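PDB 6ZS0: DMATS type aromatic prenyltransferase from Streptomyces coelicolor, which probably transfers a dimethylallyl group from its diphosphate to C5 of the indole ring of tryptophan, as a barrel-shaped aromatic prenyltransferase. Local coordinates for residues D59-P63 / S345-T349. Sequence-based numbering, arbitrary orientation.
Sequences DDHTP and SEAYT
An Asx turn at Asp60, in the loop leading into strand 64-70, docks on the type I beta turn Glu346 to Thr349 that follows strand 338-344, joining the approach to the first barrel strand with the exit from the last in this ABBA prenyltransferase fold. Asp60 is the pivot, and its two carboxylate oxygens divide the work. Asp60 OD2 accepts from Thr349 OG1 at 2.7 Å, on the anti side, and from the backbone N of Tyr348 at 3.0 Å, well above the carboxylate plane. The two donors come from opposite faces of that plane and pin the group between them. Asp60 OD1 turns back to its own loop, taking Thr62 N in the Asx turn and Thr62 OG1 at 2.8 Å on the syn side; CG lies between the backbone N and the carbonyl carbon (chi1 76°), which lets one short side chain serve both loops. A water links Asp60 OD1 to Glu346 N.

A threonine suits the next place but one: the Thr62 hydroxyl donates to Asp60 OD1 while the same Thr62 OG1 accepts a weak bond from Ala347 N, 3.1 Å away. With chi1 -53° placing OG1 beside the backbone N, the methyl Thr62 CG2 falls anti to that N and rests against Ser345 CB at 3.7 Å; Ser345 OG itself bonds to Gln13 of helix 6-20. The small Ala347 lets its CB sit 3.4 Å from Thr62 OG1, and the Tyr348 ring lies alongside the other loop, Tyr348 CD2 3.6 Å from Asp60 O, with Thr62 N in plane at its edge.

With an alanine in place of Asp60, Tyr348 N and Thr349 OG1 would probably lose their acceptor and the Thr62 hydroxyl would be free to turn. One carboxylate thus gathers backbone and hydroxyl donors from both loops, whose combined polarity is likely to favour its ionised form.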
loop_
_atom_site.group_PDB
_atom_site.type_symbol
_atom_site.label_atom_id
_atom_site.label_comp_id
_atom_site.label_asym_id
_atom_site.label_seq_id
_atom_site.Cartn_x
_atom_site.Cartn_y
_atom_site.Cartn_z
ATOM N N ASP A 59 8.769 -4.372 -6.367
ATOM C CA ASP A 59 9.988 -5.175 -6.569
ATOM C C ASP A 59 10.643 -4.821 -7.894
ATOM O O ASP A 59 11.879 -4.817 -7.959
ATOM C CB ASP A 59 9.715 -6.670 -6.520
ATOM C CG ASP A 59 9.467 -7.188 -5.117
ATOM O OD1 ASP A 59 9.190 -6.350 -4.201
ATOM O OD2 ASP A 59 9.600 -8.408 -4.938
ATOM N N ASP A 60 9.855 -4.533 -8.931
ATOM C CA ASP A 60 10.459 -4.254 -10.261
ATOM C C ASP A 60 10.610 -2.742 -10.492
ATOM O O ASP A 60 10.958 -2.368 -11.618
ATOM C CB ASP A 60 9.703 -4.932 -11.392
ATOM C CG ASP A 60 8.395 -4.272 -11.790
ATOM O OD1 ASP A 60 7.925 -3.382 -11.049
ATOM O OD2 ASP A 60 7.864 -4.702 -12.835
ATOM N N HIS A 61 10.374 -1.932 -9.481
ATOM C CA HIS A 61 10.615 -0.467 -9.491
ATOM C C HIS A 61 9.553 0.235 -10.327
ATOM O O HIS A 61 9.810 1.394 -10.721
ATOM C CB HIS A 61 12.017 -0.133 -9.960
ATOM C CG HIS A 61 13.046 -0.906 -9.214
ATOM N ND1 HIS A 61 13.228 -0.758 -7.851
ATOM C CD2 HIS A 61 13.883 -1.893 -9.605
ATOM C CE1 HIS A 61 14.215 -1.576 -7.471
ATOM N NE2 HIS A 61 14.623 -2.260 -8.506
ATOM N N THR A 62 8.396 -0.381 -10.568
ATOM C CA THR A 62 7.243 0.398 -11.085
ATOM C C THR A 62 6.776 1.339 -9.980
ATOM O O THR A 62 6.542 0.901 -8.859
ATOM C CB THR A 62 6.093 -0.490 -11.548
ATOM O OG1 THR A 62 6.553 -1.473 -12.478
ATOM C CG2 THR A 62 5.003 0.335 -12.197
ATOM N N PRO A 63 6.618 2.670 -10.212
ATOM C CA PRO A 63 6.226 3.564 -9.128
ATOM C C PRO A 63 4.724 3.684 -8.913
ATOM O O PRO A 63 4.233 4.744 -8.524
ATOM C CB PRO A 63 6.810 4.891 -9.605
ATOM C CG PRO A 63 6.643 4.827 -11.100
ATOM C CD PRO A 63 6.973 3.389 -11.451
ATOM N N SER A 345 1.924 -3.826 -10.486
ATOM C CA SER A 345 1.766 -3.353 -11.875
ATOM C C SER A 345 2.652 -4.165 -12.833
ATOM O O SER A 345 2.217 -4.496 -13.919
ATOM C CB SER A 345 2.030 -1.873 -11.951
ATOM O OG SER A 345 2.170 -1.476 -13.301
ATOM N N GLU A 346 3.887 -4.463 -12.450
ATOM C CA GLU A 346 4.855 -5.265 -13.256
ATOM C C GLU A 346 5.067 -4.605 -14.627
ATOM O O GLU A 346 5.223 -5.306 -15.625
ATOM C CB GLU A 346 4.402 -6.733 -13.252
ATOM C CG GLU A 346 4.523 -7.334 -11.846
ATOM C CD GLU A 346 4.579 -8.842 -11.712
ATOM O OE1 GLU A 346 4.590 -9.516 -12.732
ATOM O OE2 GLU A 346 4.605 -9.326 -10.564
ATOM N N ALA A 347 5.208 -3.288 -14.649
ATOM C CA ALA A 347 5.502 -2.532 -15.880
ATOM C C ALA A 347 6.888 -2.910 -16.410
ATOM O O ALA A 347 7.143 -2.623 -17.609
ATOM C CB ALA A 347 5.431 -1.052 -15.622
ATOM N N TYR A 348 7.774 -3.434 -15.555
ATOM C CA TYR A 348 9.175 -3.749 -15.921
ATOM C C TYR A 348 9.398 -5.255 -15.836
ATOM O O TYR A 348 10.553 -5.669 -15.783
ATOM C CB TYR A 348 10.106 -2.918 -15.054
ATOM C CG TYR A 348 10.002 -1.449 -15.323
ATOM C CD1 TYR A 348 10.412 -0.916 -16.545
ATOM C CD2 TYR A 348 9.454 -0.582 -14.393
ATOM C CE1 TYR A 348 10.303 0.439 -16.804
ATOM C CE2 TYR A 348 9.363 0.775 -14.634
ATOM C CZ TYR A 348 9.792 1.296 -15.845
ATOM O OH TYR A 348 9.671 2.632 -16.088
ATOM N N THR A 349 8.333 -6.039 -15.847
ATOM C CA THR A 349 8.417 -7.517 -15.808
ATOM C C THR A 349 7.819 -8.024 -17.119
ATOM O O THR A 349 6.584 -8.149 -17.190
ATOM C CB THR A 349 7.785 -8.044 -14.515
ATOM O OG1 THR A 349 8.382 -7.318 -13.426
ATOM C CG2 THR A 349 8.003 -9.524 -14.312
HETATM O O HOH W 1 5.382 -3.895 -10.063
#